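LAO/AO transport system kinase (Escherichia coli, PDB 2P67) belongs to the MeaB family of P-loop NTPase-fold proteins, built round a parallel beta sheet with helices on both faces. Local coordinates at residues S70-A75 against L238-L243; A88-D93 against D150-E155; D171-L176 against M193-L198. One frame throughout, in Å; residues are numbered along the deposited sequence.

Contact 1. Residues S70-A75 against L238-L243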
# COMPACT_ATOMS: atom_id res chain seq x y z
N SER A 70 19.37 -8.39 19.18
CA SER A 70 20.58 -7.89 19.85
C SER A 70 21.80 -8.78 19.60
O SER A 70 22.87 -8.29 19.27
CB SER A 70 20.35 -7.73 21.36
OG SER A 70 19.46 -6.66 21.64
N THR A 71 21.64 -10.09 19.79
CA THR A 71 22.76 -11.03 19.61
C THR A 71 23.18 -11.10 18.15
O THR A 71 24.38 -11.16 17.84
CB THR A 71 22.46 -12.45 20.16
OG1 THR A 71 21.40 -13.07 19.42
CG2 THR A 71 22.07 -12.36 21.62
N PHE A 72 22.19 -11.09 17.25
CA PHE A 72 22.47 -11.08 15.83
C PHE A 72 23.26 -9.83 15.43
O PHE A 72 24.28 -9.95 14.75
CB PHE A 72 21.19 -11.19 14.98
CG PHE A 72 21.43 -10.94 13.52
CD1 PHE A 72 21.97 -11.94 12.72
CD2 PHE A 72 21.16 -9.69 12.95
CE1 PHE A 72 22.23 -11.72 11.38
CE2 PHE A 72 21.41 -9.45 11.60
CZ PHE A 72 21.95 -10.48 10.81
N LEU A 73 22.79 -8.65 15.82
CA LEU A 73 23.48 -7.41 15.49
C LEU A 73 24.92 -7.37 15.99
O LEU A 73 25.81 -6.89 15.29
CB LEU A 73 22.70 -6.21 16.02
CG LEU A 73 21.45 -5.86 15.22
CD1 LEU A 73 20.66 -4.81 15.98
CD2 LEU A 73 21.79 -5.41 13.79
N GLU A 74 25.13 -7.86 17.20
CA GLU A 74 26.48 -7.94 17.76
C GLU A 74 27.36 -8.85 16.92
O GLU A 74 28.45 -8.46 16.50
CB GLU A 74 26.43 -8.42 19.22
CG GLU A 74 27.83 -8.48 19.85
CD GLU A 74 27.86 -9.25 21.16
OE1 GLU A 74 27.16 -10.27 21.28
OE2 GLU A 74 28.61 -8.83 22.08
N ALA A 75 26.90 -10.07 16.66
CA ALA A 75 27.65 -11.01 15.83
C ALA A 75 27.90 -10.47 14.42
O ALA A 75 29.01 -10.54 13.91
CB ALA A 75 26.95 -12.38 15.79
N LEU A 238 17.46 -17.40 5.21
CA LEU A 238 18.61 -18.08 5.81
C LEU A 238 18.37 -18.31 7.30
O LEU A 238 17.52 -17.68 7.89
CB LEU A 238 19.90 -17.29 5.58
CG LEU A 238 20.28 -17.00 4.12
CD1 LEU A 238 21.63 -16.32 4.02
CD2 LEU A 238 20.27 -18.27 3.29
N THR A 239 19.13 -19.23 7.89
CA THR A 239 19.08 -19.42 9.33
C THR A 239 20.48 -19.22 9.90
O THR A 239 21.49 -19.35 9.18
CB THR A 239 18.61 -20.84 9.73
OG1 THR A 239 19.64 -21.78 9.38
CG2 THR A 239 17.25 -21.23 9.05
N CYS A 240 20.54 -18.91 11.20
CA CYS A 240 21.81 -18.71 11.88
C CYS A 240 21.68 -19.00 13.36
O CYS A 240 20.58 -19.16 13.88
CB CYS A 240 22.35 -17.28 11.66
SG CYS A 240 21.34 -15.94 12.34
N SER A 241 22.83 -19.13 14.03
CA SER A 241 22.86 -19.06 15.49
C SER A 241 23.84 -17.97 15.85
O SER A 241 25.05 -18.19 15.76
CB SER A 241 23.32 -20.38 16.12
OG SER A 241 23.23 -20.29 17.54
N ALA A 242 23.34 -16.80 16.22
CA ALA A 242 24.22 -15.69 16.61
C ALA A 242 25.13 -16.13 17.75
O ALA A 242 26.34 -15.97 17.68
CB ALA A 242 23.41 -14.47 17.01
N LEU A 243 24.54 -16.73 18.78
CA LEU A 243 25.30 -17.09 19.99
C LEU A 243 26.32 -18.22 19.82
O LEU A 243 27.22 -18.36 20.65
CB LEU A 243 24.37 -17.32 21.19
CG LEU A 243 23.79 -16.05 21.86
CD1 LEU A 243 23.16 -16.38 23.20
CD2 LEU A 243 24.84 -14.92 22.04
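The backbones of segment 70-75 of helix 69-82 and the chain that leaves strand 236-239 come closest at F72 and A242, whose CA atoms are 5.0 Å apart. The A242 methyl sits against the turn of helix that runs from T71 to A75. Its CB lies 3.4 Å from T71 OG1 and 3.6 Å from F72 N, and A75 CB meets A242 CB at 4.3 Å. T71 is split between two tasks. With chi1 at 65°, OG1 stands between the backbone N and the carbonyl carbon, and it bonds back to G68 O. CG2 is left beside the backbone N and packs on L243 CD2 at 3.8 Å. The T71 and L243 side chains cross at about a right angle. Further along, C240 SG approaches F72 CD1 at 4.1 Å. This sulfur-aromatic contact is oblique: SG is 5.2 Å from the F72 ring centroid, 69° off the ring normal. I251 of helix 248-264 packs on both F72 and C240. The contact sets the loop after strand 236-239 against the start of helix 69-82, which probably follows a P-loop (Walker A). The join is van der Waals packing, and A242 N has its hydrogen bond with N202 OD1.

Contact 2. Residues A88-D93 against D150-E155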
# COMPACT_ATOMS: atom_id res chain seq x y z
N ALA A 88 28.21 1.68 11.61
CA ALA A 88 27.40 2.52 12.51
C ALA A 88 26.04 1.85 12.64
O ALA A 88 25.53 1.26 11.66
CB ALA A 88 27.23 3.92 11.93
N VAL A 89 25.48 1.92 13.84
CA VAL A 89 24.14 1.37 14.13
C VAL A 89 23.23 2.48 14.65
O VAL A 89 23.56 3.14 15.66
CB VAL A 89 24.23 0.20 15.13
CG1 VAL A 89 22.82 -0.36 15.43
CG2 VAL A 89 25.07 -0.92 14.55
N ILE A 90 22.12 2.71 13.95
CA ILE A 90 21.11 3.67 14.36
C ILE A 90 19.94 2.86 14.90
O ILE A 90 19.24 2.18 14.14
CB ILE A 90 20.68 4.57 13.18
CG1 ILE A 90 21.92 5.23 12.52
CG2 ILE A 90 19.59 5.54 13.61
CD1 ILE A 90 22.77 6.07 13.48
N ALA A 91 19.76 2.92 16.21
CA ALA A 91 18.79 2.11 16.96
C ALA A 91 17.50 2.90 17.22
O ALA A 91 17.43 3.74 18.11
CB ALA A 91 19.44 1.61 18.26
N VAL A 92 16.49 2.65 16.39
CA VAL A 92 15.28 3.47 16.42
C VAL A 92 14.27 2.91 17.41
O VAL A 92 14.01 1.70 17.44
CB VAL A 92 14.65 3.64 15.01
CG1 VAL A 92 13.41 4.52 15.08
CG2 VAL A 92 15.69 4.23 14.02
N ASP A 93 13.72 3.78 18.25
CA ASP A 93 12.71 3.32 19.20
C ASP A 93 11.40 2.95 18.50
O ASP A 93 11.02 3.59 17.50
CB ASP A 93 12.50 4.34 20.33
CG ASP A 93 13.13 3.88 21.62
OD1 ASP A 93 12.38 3.57 22.57
OD2 ASP A 93 14.38 3.77 21.67
N ASP A 150 31.47 2.56 6.42
CA ASP A 150 31.32 1.67 5.29
C ASP A 150 29.91 1.10 5.21
O ASP A 150 29.35 0.93 4.10
CB ASP A 150 32.31 0.52 5.41
CG ASP A 150 33.75 1.00 5.27
OD1 ASP A 150 34.13 1.45 4.17
OD2 ASP A 150 34.48 0.95 6.26
N VAL A 151 29.34 0.83 6.38
CA VAL A 151 28.01 0.24 6.50
C VAL A 151 27.29 0.99 7.61
O VAL A 151 27.85 1.19 8.69
CB VAL A 151 28.09 -1.25 6.92
CG1 VAL A 151 26.67 -1.86 7.09
CG2 VAL A 151 28.90 -2.06 5.89
N VAL A 152 26.08 1.44 7.32
CA VAL A 152 25.18 1.99 8.34
C VAL A 152 23.96 1.09 8.45
O VAL A 152 23.30 0.82 7.44
CB VAL A 152 24.67 3.41 8.01
CG1 VAL A 152 23.93 4.00 9.23
CG2 VAL A 152 25.82 4.31 7.60
N ILE A 153 23.66 0.66 9.68
CA ILE A 153 22.53 -0.22 9.95
C ILE A 153 21.48 0.53 10.74
O ILE A 153 21.78 1.04 11.84
CB ILE A 153 22.96 -1.45 10.76
CG1 ILE A 153 24.06 -2.23 10.02
CG2 ILE A 153 21.76 -2.38 11.05
CD1 ILE A 153 24.62 -3.40 10.80
N VAL A 154 20.27 0.63 10.20
CA VAL A 154 19.17 1.18 10.96
C VAL A 154 18.34 0.01 11.46
O VAL A 154 17.97 -0.90 10.69
CB VAL A 154 18.37 2.26 10.16
CG1 VAL A 154 17.67 1.68 8.91
CG2 VAL A 154 17.37 2.99 11.07
N GLU A 155 18.08 -0.02 12.76
CA GLU A 155 17.38 -1.19 13.28
C GLU A 155 16.23 -0.82 14.20
O GLU A 155 16.28 0.18 14.90
CB GLU A 155 18.37 -2.16 13.95
CG GLU A 155 19.11 -1.58 15.14
CD GLU A 155 18.44 -1.92 16.44
OE1 GLU A 155 19.05 -1.67 17.50
OE2 GLU A 155 17.31 -2.46 16.44
O HOH W 1 15.91 -0.13 18.06
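Strands 88-92 and 151-155 run parallel, with axes 4.6 Å apart at closest approach and 14° between their directions. Residues A88 to A91 pair in order with V152 to E155. Five backbone bonds join them: A88 N to V151 O, I153 N to A88 O, I90 N to I153 O, E155 N to I90 O and V92 N to E155 O. On one face, I90 CG1 meets V152 CG1 at 4.0 Å. V92 CG2 meets V154 CG2 at 3.6 Å, as the two side chains cross obliquely. V152 and V154 each have a second modelled conformer, and these distances hold for one of the two. C144 of helix 133-146 covers A88, I90 and V152 on this face. These are neighbouring strands within the seven-stranded parallel sheet of a P-loop NTPase fold. The other face carries V89, I153, A91 and E155, and F76 of helix 69-82 packs on I153. E155 has CG between its backbone N and carbonyl carbon (chi1 62°) and bends again at chi2 (95°). This bend carries the carboxylate toward A91 on the neighbouring strand. CG packs on V89 CG1 at 3.9 Å, and OE1 reaches A91 CB at 3.4 Å. OE2 makes a salt bridge with K69 of the probable P-loop. A water lies 2.7 Å from V92 O and within reach of E155 O, beside the last backbone bond.

Contact 3. Residues D171-L176 against M193-L198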
# COMPACT_ATOMS: atom_id res chain seq x y z
N ASP A 171 19.24 0.34 1.50
CA ASP A 171 19.62 -0.35 0.26
C ASP A 171 19.14 -1.79 0.30
O ASP A 171 18.70 -2.34 -0.72
CB ASP A 171 21.15 -0.37 0.10
CG ASP A 171 21.76 1.02 -0.01
OD1 ASP A 171 21.05 1.95 -0.48
OD2 ASP A 171 22.97 1.16 0.31
N CYS A 172 19.22 -2.40 1.48
CA CYS A 172 18.90 -3.82 1.66
C CYS A 172 18.22 -4.01 3.00
O CYS A 172 18.76 -3.60 4.04
CB CYS A 172 20.18 -4.68 1.58
SG CYS A 172 19.86 -6.49 1.74
N PHE A 173 17.02 -4.62 2.96
CA PHE A 173 16.18 -4.78 4.14
C PHE A 173 16.14 -6.23 4.60
O PHE A 173 15.73 -7.13 3.85
CB PHE A 173 14.76 -4.27 3.91
CG PHE A 173 13.89 -4.44 5.11
CD1 PHE A 173 14.16 -3.71 6.27
CD2 PHE A 173 12.89 -5.40 5.14
CE1 PHE A 173 13.38 -3.90 7.42
CE2 PHE A 173 12.12 -5.59 6.27
CZ PHE A 173 12.37 -4.86 7.41
N ILE A 174 16.54 -6.44 5.85
CA ILE A 174 16.68 -7.77 6.46
C ILE A 174 15.74 -7.91 7.66
O ILE A 174 15.75 -7.08 8.57
CB ILE A 174 18.14 -8.05 6.92
CG1 ILE A 174 19.13 -7.92 5.75
CG2 ILE A 174 18.24 -9.45 7.56
CD1 ILE A 174 20.03 -6.69 5.83
N SER A 175 14.92 -8.95 7.65
CA SER A 175 13.96 -9.16 8.73
C SER A 175 14.32 -10.41 9.52
O SER A 175 14.49 -11.47 8.94
CB SER A 175 12.54 -9.29 8.18
OG SER A 175 11.63 -9.67 9.21
N LEU A 176 14.44 -10.26 10.84
CA LEU A 176 14.68 -11.39 11.72
C LEU A 176 13.37 -11.92 12.27
O LEU A 176 12.51 -11.16 12.75
CB LEU A 176 15.62 -11.01 12.86
CG LEU A 176 17.07 -11.35 12.55
CD1 LEU A 176 17.62 -10.36 11.55
CD2 LEU A 176 17.86 -11.34 13.84
N MET A 193 6.28 -9.23 3.26
CA MET A 193 6.50 -9.74 1.91
C MET A 193 6.77 -8.62 0.90
O MET A 193 7.55 -8.80 -0.01
CB MET A 193 5.35 -10.65 1.45
CG MET A 193 5.16 -11.91 2.35
SD MET A 193 6.57 -13.05 2.25
CE MET A 193 7.60 -12.62 3.60
N GLU A 194 6.09 -7.49 1.07
CA GLU A 194 6.28 -6.33 0.19
C GLU A 194 7.72 -5.83 0.14
O GLU A 194 8.19 -5.36 -0.91
CB GLU A 194 5.36 -5.19 0.62
CG GLU A 194 3.88 -5.47 0.41
CD GLU A 194 3.42 -5.29 -1.03
OE1 GLU A 194 4.25 -4.96 -1.92
OE2 GLU A 194 2.22 -5.48 -1.27
N VAL A 195 8.41 -5.92 1.28
CA VAL A 195 9.71 -5.23 1.45
C VAL A 195 10.93 -6.12 1.73
O VAL A 195 12.05 -5.67 1.53
CB VAL A 195 9.62 -4.13 2.54
CG1 VAL A 195 8.54 -3.08 2.17
CG2 VAL A 195 9.37 -4.72 3.91
N ALA A 196 10.72 -7.36 2.19
CA ALA A 196 11.85 -8.22 2.58
C ALA A 196 12.83 -8.47 1.45
O ALA A 196 12.41 -8.91 0.37
CB ALA A 196 11.36 -9.56 3.15
N ASP A 197 14.11 -8.18 1.67
CA ASP A 197 15.17 -8.62 0.74
C ASP A 197 15.79 -9.94 1.22
O ASP A 197 16.16 -10.81 0.40
CB ASP A 197 16.24 -7.54 0.56
CG ASP A 197 15.67 -6.28 -0.07
OD1 ASP A 197 14.82 -6.40 -0.98
OD2 ASP A 197 16.04 -5.17 0.38
N LEU A 198 15.94 -10.03 2.55
CA LEU A 198 16.40 -11.25 3.22
C LEU A 198 15.56 -11.49 4.47
O LEU A 198 15.20 -10.55 5.17
CB LEU A 198 17.89 -11.14 3.59
CG LEU A 198 18.85 -11.15 2.40
CD1 LEU A 198 20.23 -10.56 2.73
CD2 LEU A 198 18.98 -12.57 1.84
O HOH W 2 15.99 -2.89 -0.88
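Four direct hydrogen bonds join strand 172-176 to the chain that follows helix 190-195. F173 takes part in three of them. Its carbonyl O accepts from D197 N at 2.9 Å and from L198 N at 3.2 Å. Its own N donates to D197 OD2 at 2.8 Å. This bond is straight at the hydrogen (165°), and it meets the anti side of the carboxylate, 22° out of its plane. The D197 side chain can reach it because CG lies beside its own backbone N (chi1 -63°), which turns the carboxylate back to the strand. The fourth bond runs from S175 N to L198 O at 3.0 Å. I174 and L198 form a parallel bridge, so strand 198-201 begins here beside strand 172-177.

A water extends the polar network. It donates to D197 OD2 at 2.6 Å and to D171 O. D197 OD1 forms a salt bridge with K229, and D171 OD2 forms one with R272, a residue of the sodium site.

The apolar contacts fall into two groups. F173 CE2 touches V195 CG2 at 3.7 Å, the two side chains crossing at a slant. A196 CA lies at the edge of the F173 ring, in its plane, and V166 of helix 162-167 also packs on F173. On the other side of the strand, I174 CG1 lies alongside L198 CB at 4.1 Å, with both side chains pointing the same way. C172 SG rests near D197 CB. I255 of helix 248-264 packs on I174 and L198.

The buried D197 carboxylate is met by a backbone N-H, a water and a lysine. These partners would probably favour its charged form. The bonds to F173 tie the segment between helix 190-195 and strand 198-201 to strand 172-177.

Overall arrangement
The three contacts lie at different places on one seven-stranded parallel sheet, with centres 15 to 16 Å apart. Contact 2 joins strands 87-92 and 151-157 within it. Contact 3 joins strand 172-177 to the start of strand 198-201. Contact 1 ties helix 69-82 to the loop after strand 236-239, outermost in this chain's sheet. Along the chain, contact 1 spans the other two, and contact 2 closes before contact 3 opens. Helix 69-82 touches both: L73 CD1 packs on E155 CD at 3.7 Å, and F72 CB on L176 CD2 at 3.5 Å. Contacts 2 and 3 do not touch. The probable P-loop helix thus packs beside strand 151-157 and strand 172-177.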